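Local structure of Carboxylesterase/phospholipase family protein (Francisella tularensis subsp. tularensis, 4F21) at residues E31-A36 against S63-R68; V40-G45 against I135-S140; I186-G191 against F214-K219. The protein probably hydrolyses carboxylic ester bonds as a serine hydrolase of the carboxylesterase/phospholipase family, with a large structural rearrangement that facilitates catalysis. All blocks are in the same frame, centred on the assembly; numbering follows the deposited sequence.

Contact 1 (E31-A36 against S63-R68)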
ATOM      1  N   GLU A  31      19.911   1.776  -2.940  1.00 52.65           N
ATOM      2  CA  GLU A  31      20.685   1.921  -1.718  1.00 50.05           C
ATOM      3  C   GLU A  31      20.948   3.401  -1.472  1.00 52.51           C
ATOM      4  O   GLU A  31      21.360   4.119  -2.381  1.00 34.95           O
ATOM      5  CB  GLU A  31      22.000   1.149  -1.823  1.00 64.91           C
ATOM      6  CG  GLU A  31      22.542   0.671  -0.488  1.00 67.50           C
ATOM      7  CD  GLU A  31      21.601  -0.297   0.201  1.00 64.79           C
ATOM      8  OE1 GLU A  31      21.187  -0.018   1.347  1.00 55.24           O
ATOM      9  OE2 GLU A  31      21.276  -1.341  -0.404  1.00 71.37           O
ATOM     10  N   PRO A  32      20.700   3.865  -0.239  1.00 55.08           N
ATOM     11  CA  PRO A  32      20.798   5.293   0.073  1.00 37.63           C
ATOM     12  C   PRO A  32      22.242   5.781   0.082  1.00 56.11           C
ATOM     13  O   PRO A  32      23.165   4.970   0.177  1.00 44.46           O
ATOM     14  CB  PRO A  32      20.194   5.377   1.476  1.00 15.57           C
ATOM     15  CG  PRO A  32      20.460   4.044   2.070  1.00 15.75           C
ATOM     16  CD  PRO A  32      20.328   3.067   0.943  1.00 40.94           C
ATOM     17  N   ALA A  33      22.421   7.094  -0.020  1.00 70.89           N
ATOM     18  CA  ALA A  33      23.747   7.701  -0.026  1.00 58.83           C
ATOM     19  C   ALA A  33      24.501   7.413   1.271  1.00 63.85           C
ATOM     20  O   ALA A  33      25.630   6.923   1.244  1.00 90.30           O
ATOM     21  CB  ALA A  33      23.643   9.200  -0.268  1.00 47.48           C
ATOM     22  N   LYS A  34      23.876   7.721   2.403  1.00 30.66           N
ATOM     23  CA  LYS A  34      24.451   7.380   3.699  1.00 54.20           C
ATOM     24  C   LYS A  34      23.976   5.988   4.103  1.00 59.44           C
ATOM     25  O   LYS A  34      23.332   5.295   3.315  1.00 68.46           O
ATOM     26  CB  LYS A  34      24.060   8.410   4.763  1.00 60.65           C
ATOM     27  CG  LYS A  34      24.522   9.831   4.464  1.00 47.04           C
ATOM     28  CD  LYS A  34      24.131  10.789   5.579  1.00 41.97           C
ATOM     29  CE  LYS A  34      24.586  12.208   5.273  1.00 38.12           C
ATOM     30  NZ  LYS A  34      24.217  13.151   6.365  1.00 40.74           N
ATOM     31  N   GLN A  35      24.293   5.583   5.329  1.00 44.20           N
ATOM     32  CA  GLN A  35      23.917   4.263   5.819  1.00 29.71           C
ATOM     33  C   GLN A  35      22.404   4.076   5.813  1.00 24.73           C
ATOM     34  O   GLN A  35      21.660   4.987   6.165  1.00 31.33           O
ATOM     35  CB  GLN A  35      24.462   4.046   7.230  1.00 27.02           C
ATOM     36  CG  GLN A  35      24.255   2.640   7.757  1.00 33.98           C
ATOM     37  CD  GLN A  35      24.573   2.523   9.232  1.00 77.01           C
ATOM     38  OE1 GLN A  35      24.212   3.392  10.027  1.00 89.96           O
ATOM     39  NE2 GLN A  35      25.256   1.447   9.607  1.00 86.32           N
ATOM     40  N   ALA A  36      21.955   2.892   5.408  1.00 39.32           N
ATOM     41  CA  ALA A  36      20.529   2.586   5.397  1.00 16.51           C
ATOM     42  C   ALA A  36      20.010   2.455   6.818  1.00 33.25           C
ATOM     43  O   ALA A  36      20.446   1.588   7.571  1.00 27.67           O
ATOM     44  CB  ALA A  36      20.256   1.313   4.615  1.00 16.64           C
ATOM     45  N   SER A  63      15.127  14.024   2.784  1.00 42.92           N
ATOM     46  CA  SER A  63      16.473  13.467   2.724  1.00 52.80           C
ATOM     47  C   SER A  63      16.437  11.957   2.504  1.00 69.69           C
ATOM     48  O   SER A  63      15.897  11.212   3.320  1.00 80.88           O
ATOM     49  CB  SER A  63      17.272  13.814   3.988  1.00 31.81           C
ATOM     50  OG  SER A  63      16.676  13.281   5.160  1.00 30.50           O
ATOM     51  N   LEU A  64      17.000  11.517   1.383  1.00 57.79           N
ATOM     52  CA  LEU A  64      17.093  10.098   1.080  1.00 46.96           C
ATOM     53  C   LEU A  64      18.504   9.611   1.368  1.00 34.26           C
ATOM     54  O   LEU A  64      18.973   8.628   0.793  1.00 44.58           O
ATOM     55  CB  LEU A  64      16.713   9.825  -0.375  1.00 46.92           C
ATOM     56  CG  LEU A  64      15.282  10.209  -0.756  1.00 51.52           C
ATOM     57  CD1 LEU A  64      15.009   9.844  -2.201  1.00 60.60           C
ATOM     58  CD2 LEU A  64      14.262   9.556   0.171  1.00 29.12           C
ATOM     59  N   ASP A  65      19.176  10.325   2.263  1.00 30.38           N
ATOM     60  CA  ASP A  65      20.482   9.921   2.757  1.00 31.10           C
ATOM     61  C   ASP A  65      20.422   8.555   3.437  1.00 41.86           C
ATOM     62  O   ASP A  65      21.337   7.749   3.297  1.00 59.59           O
ATOM     63  CB  ASP A  65      21.026  10.963   3.735  1.00 17.61           C
ATOM     64  CG  ASP A  65      21.552  12.202   3.036  1.00 69.65           C
ATOM     65  OD1 ASP A  65      21.302  13.320   3.532  1.00 70.99           O
ATOM     66  OD2 ASP A  65      22.222  12.056   1.992  1.00 62.17           O
ATOM     67  N   GLU A  66      19.340   8.294   4.164  1.00 47.31           N
ATOM     68  CA  GLU A  66      19.247   7.077   4.967  1.00 44.26           C
ATOM     69  C   GLU A  66      18.015   6.229   4.661  1.00 45.96           C
ATOM     70  O   GLU A  66      17.463   5.592   5.557  1.00 51.72           O
ATOM     71  CB  GLU A  66      19.257   7.431   6.455  1.00 44.76           C
ATOM     72  CG  GLU A  66      20.394   8.341   6.875  1.00 42.04           C
ATOM     73  CD  GLU A  66      20.423   8.578   8.370  1.00 59.86           C
ATOM     74  OE1 GLU A  66      20.925   7.698   9.100  1.00 52.08           O
ATOM     75  OE2 GLU A  66      19.942   9.643   8.814  1.00 82.89           O
ATOM     76  N   ILE A  67      17.588   6.212   3.402  1.00 42.45           N
ATOM     77  CA  ILE A  67      16.387   5.466   3.029  1.00 58.23           C
ATOM     78  C   ILE A  67      16.617   4.487   1.873  1.00 61.98           C
ATOM     79  O   ILE A  67      16.902   4.897   0.747  1.00 70.25           O
ATOM     80  CB  ILE A  67      15.217   6.412   2.676  1.00 42.49           C
ATOM     81  CG1 ILE A  67      14.878   7.306   3.868  1.00 52.02           C
ATOM     82  CG2 ILE A  67      13.993   5.618   2.265  1.00 34.91           C
ATOM     83  CD1 ILE A  67      13.747   8.265   3.610  1.00 54.55           C
ATOM     84  N   ARG A  68      16.493   3.194   2.167  1.00 20.97           N
ATOM     85  CA  ARG A  68      16.560   2.152   1.149  1.00 13.34           C
ATOM     86  C   ARG A  68      15.203   1.990   0.484  1.00 30.22           C
ATOM     87  O   ARG A  68      14.179   1.963   1.158  1.00 27.84           O
ATOM     88  CB  ARG A  68      16.970   0.818   1.771  1.00 31.54           C
ATOM     89  CG  ARG A  68      16.943  -0.350   0.791  1.00 18.72           C
ATOM     90  CD  ARG A  68      17.170  -1.685   1.485  1.00 14.88           C
ATOM     91  NE  ARG A  68      18.539  -1.837   1.969  1.00 21.54           N
ATOM     92  CZ  ARG A  68      18.902  -1.713   3.240  1.00 23.28           C
ATOM     93  NH1 ARG A  68      17.995  -1.431   4.160  1.00 30.15           N
ATOM     94  NH2 ARG A  68      20.173  -1.871   3.590  1.00 15.20           N
TER
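K34 runs its extended side chain across D65, where the loop joining strands 27-30 and 38-44 of this alpha/beta-hydrolase fold meets the turn that leads into strand 67-72. K34 CB lies 3.2 Å from D65 O, and CG and CD pass D65 CB, with K34 CD at 3.6 Å from that atom. CE then reaches the carboxylate carbon of D65. Finally K34 NZ stops 4.1 Å from D65 OD1, beyond salt-bridge distance, so the charges can attract only loosely. The backbones add one weak hydrogen bond, K34 N to D65 O at 2.7 Å, bent to 128° at the hydrogen. P32 turns its ring toward the same turn, with CB packed on the D65-I67 backbone, 3.3 Å from I67 N, while CD lies near R68 CA.

Where strand 67-72 begins, E31 and R68 form the salt bridge of the contact, their side chains lying side by side and pointing the same way. E31 OE1 is 3.1 Å from R68 NH2, although the carboxylate and guanidinium planes are 67° apart, which rules out a flat two-pronged pairing. The bend of R68 at chi3 (-70°) turns its NE end across toward E31 OE1. E66 sends its carboxylate outside the contact, to a salt bridge with R37, and its CA makes a CH...O contact with Q35 O. The guanidinium of R68 carries A36 CB over one face, 3.3 Å from NH2.

Contact 2 (V40-G45 against I135-S140)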
ATOM      1  N   VAL A  40      11.546   1.778   2.386  1.00 23.87           N
ATOM      2  CA  VAL A  40      10.198   1.891   1.846  1.00 44.29           C
ATOM      3  C   VAL A  40       9.941   0.808   0.807  1.00 54.34           C
ATOM      4  O   VAL A  40      10.565   0.786  -0.258  1.00 72.66           O
ATOM      5  CB  VAL A  40       9.930   3.274   1.215  1.00 32.69           C
ATOM      6  CG1 VAL A  40       8.436   3.454   0.954  1.00 14.84           C
ATOM      7  CG2 VAL A  40      10.439   4.378   2.118  1.00 20.23           C
ATOM      8  N   ILE A  41       9.027  -0.099   1.133  1.00 25.24           N
ATOM      9  CA  ILE A  41       8.618  -1.132   0.202  1.00 14.37           C
ATOM     10  C   ILE A  41       7.443  -0.621  -0.625  1.00 30.28           C
ATOM     11  O   ILE A  41       6.330  -0.480  -0.116  1.00 18.26           O
ATOM     12  CB  ILE A  41       8.248  -2.429   0.938  1.00 24.74           C
ATOM     13  CG1 ILE A  41       9.415  -2.871   1.823  1.00 21.17           C
ATOM     14  CG2 ILE A  41       7.881  -3.524  -0.051  1.00 15.60           C
ATOM     15  CD1 ILE A  41       9.194  -4.188   2.526  1.00 24.72           C
ATOM     16  N   TRP A  42       7.714  -0.323  -1.895  1.00 20.20           N
ATOM     17  CA  TRP A  42       6.718   0.224  -2.815  1.00 32.03           C
ATOM     18  C   TRP A  42       6.193  -0.853  -3.762  1.00 49.34           C
ATOM     19  O   TRP A  42       6.938  -1.383  -4.589  1.00 37.78           O
ATOM     20  CB  TRP A  42       7.319   1.377  -3.625  1.00 48.11           C
ATOM     21  CG  TRP A  42       6.298   2.200  -4.359  1.00 67.17           C
ATOM     22  CD1 TRP A  42       5.720   1.908  -5.560  1.00 72.54           C
ATOM     23  CD2 TRP A  42       5.741   3.453  -3.939  1.00 69.54           C
ATOM     24  NE1 TRP A  42       4.832   2.897  -5.910  1.00 59.84           N
ATOM     25  CE2 TRP A  42       4.829   3.858  -4.933  1.00 64.96           C
ATOM     26  CE3 TRP A  42       5.924   4.270  -2.817  1.00 61.26           C
ATOM     27  CZ2 TRP A  42       4.099   5.041  -4.840  1.00 65.26           C
ATOM     28  CZ3 TRP A  42       5.199   5.447  -2.728  1.00 59.85           C
ATOM     29  CH2 TRP A  42       4.299   5.820  -3.732  1.00 53.79           C
ATOM     30  N   LEU A  43       4.905  -1.162  -3.643  1.00 83.04           N
ATOM     31  CA  LEU A  43       4.286  -2.219  -4.438  1.00 84.38           C
ATOM     32  C   LEU A  43       3.443  -1.665  -5.586  1.00 51.67           C
ATOM     33  O   LEU A  43       2.809  -0.617  -5.458  1.00 38.80           O
ATOM     34  CB  LEU A  43       3.414  -3.110  -3.547  1.00 77.70           C
ATOM     35  CG  LEU A  43       4.031  -3.638  -2.249  1.00 53.79           C
ATOM     36  CD1 LEU A  43       3.032  -4.503  -1.495  1.00 60.34           C
ATOM     37  CD2 LEU A  43       5.315  -4.408  -2.529  1.00 32.36           C
ATOM     38  N   HIS A  44       3.443  -2.377  -6.708  1.00 45.10           N
ATOM     39  CA  HIS A  44       2.575  -2.037  -7.832  1.00 55.24           C
ATOM     40  C   HIS A  44       2.114  -3.301  -8.553  1.00 54.49           C
ATOM     41  O   HIS A  44       2.836  -4.296  -8.593  1.00 54.98           O
ATOM     42  CB  HIS A  44       3.258  -1.051  -8.796  1.00 62.88           C
ATOM     43  CG  HIS A  44       4.393  -1.638  -9.579  1.00 65.89           C
ATOM     44  ND1 HIS A  44       5.709  -1.293  -9.351  1.00 89.48           N
ATOM     45  CD2 HIS A  44       4.410  -2.526 -10.602  1.00 30.31           C
ATOM     46  CE1 HIS A  44       6.487  -1.954 -10.189  1.00 82.56           C
ATOM     47  NE2 HIS A  44       5.724  -2.711 -10.958  1.00 64.97           N
ATOM     48  N   GLY A  45       0.907  -3.263  -9.109  1.00 45.22           N
ATOM     49  CA  GLY A  45       0.344  -4.414  -9.793  1.00 52.43           C
ATOM     50  C   GLY A  45       1.073  -4.763 -11.075  1.00 37.52           C
ATOM     51  O   GLY A  45       0.507  -4.682 -12.164  1.00 61.66           O
ATOM     52  N   ILE A 135       8.294   1.053   5.677  1.00 11.56           N
ATOM     53  CA  ILE A 135       6.955   1.498   5.299  1.00 24.99           C
ATOM     54  C   ILE A 135       6.418   0.733   4.091  1.00 26.23           C
ATOM     55  O   ILE A 135       7.086   0.629   3.063  1.00 42.90           O
ATOM     56  CB  ILE A 135       6.927   3.006   4.980  1.00 17.04           C
ATOM     57  CG1 ILE A 135       7.235   3.831   6.227  1.00 17.90           C
ATOM     58  CG2 ILE A 135       5.575   3.417   4.420  1.00 15.35           C
ATOM     59  CD1 ILE A 135       7.123   5.321   5.993  1.00 28.47           C
ATOM     60  N   LEU A 136       5.206   0.201   4.222  1.00 27.09           N
ATOM     61  CA  LEU A 136       4.539  -0.477   3.114  1.00 42.24           C
ATOM     62  C   LEU A 136       3.600   0.471   2.367  1.00 59.80           C
ATOM     63  O   LEU A 136       2.536   0.840   2.866  1.00 52.32           O
ATOM     64  CB  LEU A 136       3.767  -1.701   3.614  1.00 23.80           C
ATOM     65  CG  LEU A 136       4.594  -2.746   4.366  1.00 34.68           C
ATOM     66  CD1 LEU A 136       3.711  -3.863   4.902  1.00 51.33           C
ATOM     67  CD2 LEU A 136       5.684  -3.306   3.467  1.00 22.05           C
ATOM     68  N   ALA A 137       4.005   0.869   1.167  1.00 66.24           N
ATOM     69  CA  ALA A 137       3.181   1.731   0.331  1.00 49.30           C
ATOM     70  C   ALA A 137       2.654   0.941  -0.858  1.00 73.55           C
ATOM     71  O   ALA A 137       3.349   0.077  -1.394  1.00 92.48           O
ATOM     72  CB  ALA A 137       3.982   2.929  -0.143  1.00 36.75           C
ATOM     73  N   GLY A 138       1.426   1.234  -1.271  1.00 55.35           N
ATOM     74  CA  GLY A 138       0.832   0.526  -2.386  1.00 49.61           C
ATOM     75  C   GLY A 138      -0.029   1.411  -3.261  1.00 48.45           C
ATOM     76  O   GLY A 138      -0.641   2.358  -2.777  1.00 53.69           O
ATOM     77  N   PHE A 139      -0.065   1.105  -4.555  1.00 57.21           N
ATOM     78  CA  PHE A 139      -0.928   1.817  -5.490  1.00 32.02           C
ATOM     79  C   PHE A 139      -1.865   0.850  -6.212  1.00 54.01           C
ATOM     80  O   PHE A 139      -1.435  -0.200  -6.696  1.00 56.95           O
ATOM     81  CB  PHE A 139      -0.099   2.606  -6.509  1.00 14.80           C
ATOM     82  CG  PHE A 139      -0.918   3.207  -7.623  1.00 39.24           C
ATOM     83  CD1 PHE A 139      -1.578   4.411  -7.445  1.00 34.39           C
ATOM     84  CD2 PHE A 139      -1.029   2.567  -8.847  1.00 30.26           C
ATOM     85  CE1 PHE A 139      -2.332   4.962  -8.465  1.00 15.38           C
ATOM     86  CE2 PHE A 139      -1.783   3.113  -9.869  1.00 19.31           C
ATOM     87  CZ  PHE A 139      -2.432   4.310  -9.679  1.00 12.84           C
ATOM     88  N   SER A 140      -3.143   1.218  -6.267  1.00 45.30           N
ATOM     89  CA  SER A 140      -4.149   0.488  -7.037  1.00 20.05           C
ATOM     90  C   SER A 140      -4.185  -0.982  -6.640  1.00 29.82           C
ATOM     91  O   SER A 140      -4.519  -1.324  -5.507  1.00 33.82           O
ATOM     92  CB  SER A 140      -3.880   0.628  -8.540  1.00 22.74           C
ATOM     93  OG  SER A 140      -4.841  -0.069  -9.310  1.00 14.88           O
TER
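I135 O accepts the shortest bond of this pairing, from I41 N at 2.8 Å, and also receives a CH...O contact from V40 CA. The donor approaches nearly in line with the carbonyl, at a C=O...N angle of 164°. Further along, A137 is bonded through both its polar backbone atoms: its N gives to I41 O, and its O takes L43 N at 3.0 Å. The last rung, F139 N to L43 O, is weak at 3.5 Å. These rungs make strands 38-44 and 134-139 parallel neighbours; the axes of the 40-44 and 135-139 segments lie 19° apart.

On one face of the sheet, I41 and L136 lie side by side, and L136 CD2 meets both CB and CD1 of I41, each at 3.7 Å. This face packs on helix 111-126. On the other face the W42 ring, set by CG anti to the backbone N (chi1 -167°), brings CE3 to A137 CB at 3.6 Å. F53 and F71 meet the indole beyond the strand pair.

Past F139 the chain turns sharply at S140, which has a positive phi. This resembles the nucleophile elbow of alpha/beta hydrolases. S140 OG is hydrogen-bonded to H226 NE2, consistent with a Ser-His-Asp triad completed by D194. The pairing thus rests on backbone bonds and apolar packing, and because its last rung before S140 is weak, the strand end carrying the probable nucleophile is held less tightly by this neighbour.

Contact 3 (I186-G191 against F214-K219)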
ATOM      1  N   ILE A 186      -0.833   5.664   8.997  1.00 41.18           N
ATOM      2  CA  ILE A 186      -1.411   5.227   7.734  1.00 27.36           C
ATOM      3  C   ILE A 186      -1.823   6.433   6.905  1.00 43.38           C
ATOM      4  O   ILE A 186      -2.491   7.341   7.399  1.00 35.05           O
ATOM      5  CB  ILE A 186      -2.635   4.316   7.954  1.00 25.56           C
ATOM      6  CG1 ILE A 186      -2.227   3.056   8.720  1.00 17.97           C
ATOM      7  CG2 ILE A 186      -3.275   3.947   6.622  1.00 25.38           C
ATOM      8  CD1 ILE A 186      -3.369   2.111   9.003  1.00 21.01           C
ATOM      9  N   LEU A 187      -1.406   6.445   5.645  1.00 45.76           N
ATOM     10  CA  LEU A 187      -1.803   7.499   4.724  1.00 28.02           C
ATOM     11  C   LEU A 187      -2.637   6.918   3.599  1.00 30.97           C
ATOM     12  O   LEU A 187      -2.165   6.078   2.835  1.00 41.00           O
ATOM     13  CB  LEU A 187      -0.582   8.207   4.140  1.00 31.08           C
ATOM     14  CG  LEU A 187      -0.880   9.233   3.042  1.00 48.54           C
ATOM     15  CD1 LEU A 187      -1.700  10.396   3.587  1.00 39.86           C
ATOM     16  CD2 LEU A 187       0.403   9.734   2.398  1.00 51.98           C
ATOM     17  N   VAL A 188      -3.881   7.368   3.507  1.00 51.22           N
ATOM     18  CA  VAL A 188      -4.752   6.978   2.412  1.00 43.78           C
ATOM     19  C   VAL A 188      -4.869   8.141   1.440  1.00 25.55           C
ATOM     20  O   VAL A 188      -5.140   9.270   1.845  1.00 38.48           O
ATOM     21  CB  VAL A 188      -6.157   6.604   2.917  1.00 42.98           C
ATOM     22  CG1 VAL A 188      -6.993   6.031   1.784  1.00 30.57           C
ATOM     23  CG2 VAL A 188      -6.059   5.612   4.059  1.00 46.52           C
ATOM     24  N   CYS A 189      -4.648   7.866   0.159  1.00 20.53           N
ATOM     25  CA  CYS A 189      -4.838   8.864  -0.889  1.00 43.67           C
ATOM     26  C   CYS A 189      -5.754   8.288  -1.961  1.00 36.66           C
ATOM     27  O   CYS A 189      -5.732   7.085  -2.213  1.00 47.86           O
ATOM     28  CB  CYS A 189      -3.498   9.271  -1.506  1.00 50.95           C
ATOM     29  SG  CYS A 189      -2.321  10.046  -0.366  1.00 29.07           S
ATOM     30  N   HIS A 190      -6.565   9.136  -2.588  1.00 35.91           N
ATOM     31  CA  HIS A 190      -7.496   8.659  -3.609  1.00 35.96           C
ATOM     32  C   HIS A 190      -8.008   9.757  -4.543  1.00 42.70           C
ATOM     33  O   HIS A 190      -8.218  10.896  -4.130  1.00 58.74           O
ATOM     34  CB  HIS A 190      -8.680   7.931  -2.962  1.00 27.84           C
ATOM     35  CG  HIS A 190      -9.223   6.811  -3.795  1.00 13.19           C
ATOM     36  ND1 HIS A 190      -9.124   5.489  -3.421  1.00 32.68           N
ATOM     37  CD2 HIS A 190      -9.854   6.817  -4.993  1.00 11.42           C
ATOM     38  CE1 HIS A 190      -9.680   4.728  -4.347  1.00 14.38           C
ATOM     39  NE2 HIS A 190     -10.130   5.510  -5.312  1.00 32.69           N
ATOM     40  N   GLY A 191      -8.219   9.399  -5.805  1.00 34.11           N
ATOM     41  CA  GLY A 191      -8.692  10.342  -6.803  1.00 20.80           C
ATOM     42  C   GLY A 191     -10.199  10.473  -6.817  1.00 39.07           C
ATOM     43  O   GLY A 191     -10.922   9.498  -6.613  1.00 35.35           O
ATOM     44  N   PHE A 214      -7.397   1.460  13.430  1.00 25.06           N
ATOM     45  CA  PHE A 214      -6.274   2.090  12.747  1.00 21.18           C
ATOM     46  C   PHE A 214      -6.663   3.473  12.232  1.00 45.56           C
ATOM     47  O   PHE A 214      -7.341   3.596  11.210  1.00 51.25           O
ATOM     48  CB  PHE A 214      -5.804   1.228  11.573  1.00 14.39           C
ATOM     49  CG  PHE A 214      -5.319  -0.137  11.967  1.00 50.27           C
ATOM     50  CD1 PHE A 214      -3.965  -0.392  12.105  1.00 54.49           C
ATOM     51  CD2 PHE A 214      -6.217  -1.171  12.182  1.00 36.46           C
ATOM     52  CE1 PHE A 214      -3.516  -1.650  12.458  1.00 38.58           C
ATOM     53  CE2 PHE A 214      -5.773  -2.431  12.536  1.00 27.79           C
ATOM     54  CZ  PHE A 214      -4.423  -2.670  12.673  1.00 27.72           C
ATOM     55  N   ALA A 215      -6.233   4.512  12.937  1.00 55.74           N
ATOM     56  CA  ALA A 215      -6.486   5.879  12.501  1.00 44.88           C
ATOM     57  C   ALA A 215      -5.645   6.198  11.271  1.00 47.80           C
ATOM     58  O   ALA A 215      -4.524   5.708  11.132  1.00 51.09           O
ATOM     59  CB  ALA A 215      -6.181   6.854  13.620  1.00 30.43           C
ATOM     60  N   ASN A 216      -6.189   7.022  10.380  1.00 40.67           N
ATOM     61  CA  ASN A 216      -5.498   7.369   9.143  1.00 25.10           C
ATOM     62  C   ASN A 216      -5.908   8.730   8.599  1.00 26.75           C
ATOM     63  O   ASN A 216      -7.033   9.182   8.813  1.00 24.00           O
ATOM     64  CB  ASN A 216      -5.736   6.295   8.077  1.00 48.34           C
ATOM     65  CG  ASN A 216      -7.188   6.224   7.628  1.00 52.21           C
ATOM     66  OD1 ASN A 216      -7.621   6.984   6.762  1.00 40.69           O
ATOM     67  ND2 ASN A 216      -7.943   5.299   8.209  1.00 49.22           N
ATOM     68  N   GLU A 217      -4.981   9.379   7.900  1.00 25.63           N
ATOM     69  CA  GLU A 217      -5.274  10.612   7.183  1.00 23.49           C
ATOM     70  C   GLU A 217      -5.875  10.266   5.832  1.00 18.74           C
ATOM     71  O   GLU A 217      -5.256   9.562   5.037  1.00 44.00           O
ATOM     72  CB  GLU A 217      -3.997  11.423   6.959  1.00 25.94           C
ATOM     73  CG  GLU A 217      -3.476  12.172   8.172  1.00 41.17           C
ATOM     74  CD  GLU A 217      -2.130  12.817   7.903  1.00 47.08           C
ATOM     75  OE1 GLU A 217      -1.259  12.142   7.311  1.00 33.45           O
ATOM     76  OE2 GLU A 217      -1.945  13.999   8.270  1.00 29.65           O
ATOM     77  N   TYR A 218      -7.083  10.751   5.569  1.00 21.61           N
ATOM     78  CA  TYR A 218      -7.696  10.547   4.265  1.00 21.25           C
ATOM     79  C   TYR A 218      -7.523  11.794   3.404  1.00 31.61           C
ATOM     80  O   TYR A 218      -8.050  12.861   3.724  1.00 67.58           O
ATOM     81  CB  TYR A 218      -9.177  10.183   4.394  1.00 38.03           C
ATOM     82  CG  TYR A 218      -9.838   9.900   3.063  1.00 45.96           C
ATOM     83  CD1 TYR A 218      -9.859   8.616   2.537  1.00 33.34           C
ATOM     84  CD2 TYR A 218     -10.428  10.920   2.325  1.00 51.89           C
ATOM     85  CE1 TYR A 218     -10.451   8.356   1.320  1.00 41.31           C
ATOM     86  CE2 TYR A 218     -11.021  10.670   1.108  1.00 49.07           C
ATOM     87  CZ  TYR A 218     -11.030   9.387   0.609  1.00 55.55           C
ATOM     88  OH  TYR A 218     -11.623   9.133  -0.605  1.00 71.21           O
ATOM     89  N   LYS A 219      -6.784  11.653   2.310  1.00 29.77           N
ATOM     90  CA  LYS A 219      -6.499  12.777   1.431  1.00 37.83           C
ATOM     91  C   LYS A 219      -6.955  12.502   0.001  1.00 46.74           C
ATOM     92  O   LYS A 219      -6.249  11.847  -0.766  1.00 50.30           O
ATOM     93  CB  LYS A 219      -5.002  13.099   1.455  1.00 19.69           C
ATOM     94  CG  LYS A 219      -4.423  13.187   2.855  1.00 15.99           C
ATOM     95  CD  LYS A 219      -3.127  13.970   2.881  1.00 29.62           C
ATOM     96  CE  LYS A 219      -2.713  14.274   4.310  1.00 38.85           C
ATOM     97  NZ  LYS A 219      -1.558  15.208   4.371  1.00 57.10           N
TER
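I186 lays its CD1 against CB of F214, 3.6 Å away, the two side chains crossing at a slant, while its CB and CG2 rest on CB of N216. The next contact on this face of the sheet is V188, whose CG2 touches N216 OD1 at 3.4 Å. That oxygen is also hydrogen-bonded to S206 OG, so the amide is held by a polar partner while it packs against a methyl group. N216 has its CG between the backbone N and the carbonyl carbon (chi1 66°), which turns the amide toward V188. Y218, on the same face, slants past V188, its CD1 3.9 Å from V188 CG1.

The opposite face holds L187 and K219, whose side chains cross at about a right angle. L187 CD1 lies 3.9 Å from K219 CD, and the lysine's CG, CD and CE run past that one methyl group.

Four backbone hydrogen bonds knit the strands in parallel register: E217 N to I186 O, V188 N to E217 O, K219 N to V188 O and H190 N to K219 O. K219 N to V188 O is the shortest, 2.9 Å; H190 N lies 3.3 Å from K219 O, tilted 35° from the carbonyl plane. H190 NE2 bonds to L197 O outside the pair.

These strands are the two arms of a beta-alpha-beta crossover through helix 199-210. That helix covers the V188 and Y218 face, with L205 on V188 and S206 on Y218, whereas helix 230-243 packs on the L187 and C189 face, and strand 159-163 flanks 186-191 on its other side.

In the fold
All three contacts belong to one mixed sheet, in which strands run 27-30, 67-72, 38-44, 134-139, 159-163, 186-191, 216-221. Contact 1 sits at the end of the sheet where 67-72 begins, contact 2 in its middle and contact 3 at the far edge. Centres of contacts 1 and 2 are about 18 Å apart, of 2 and 3 about 14 Å, and of 1 and 3 about 26 Å. Contacts 1 and 2 touch: R68 O and V40 N probably hydrogen-bond, and their segments alternate along the chain. Contact 3 follows both. Strand 159-163 separates contact 2, whose strand end carries the probable nucleophile at the centre of the sheet, from contact 3 on the edge pair.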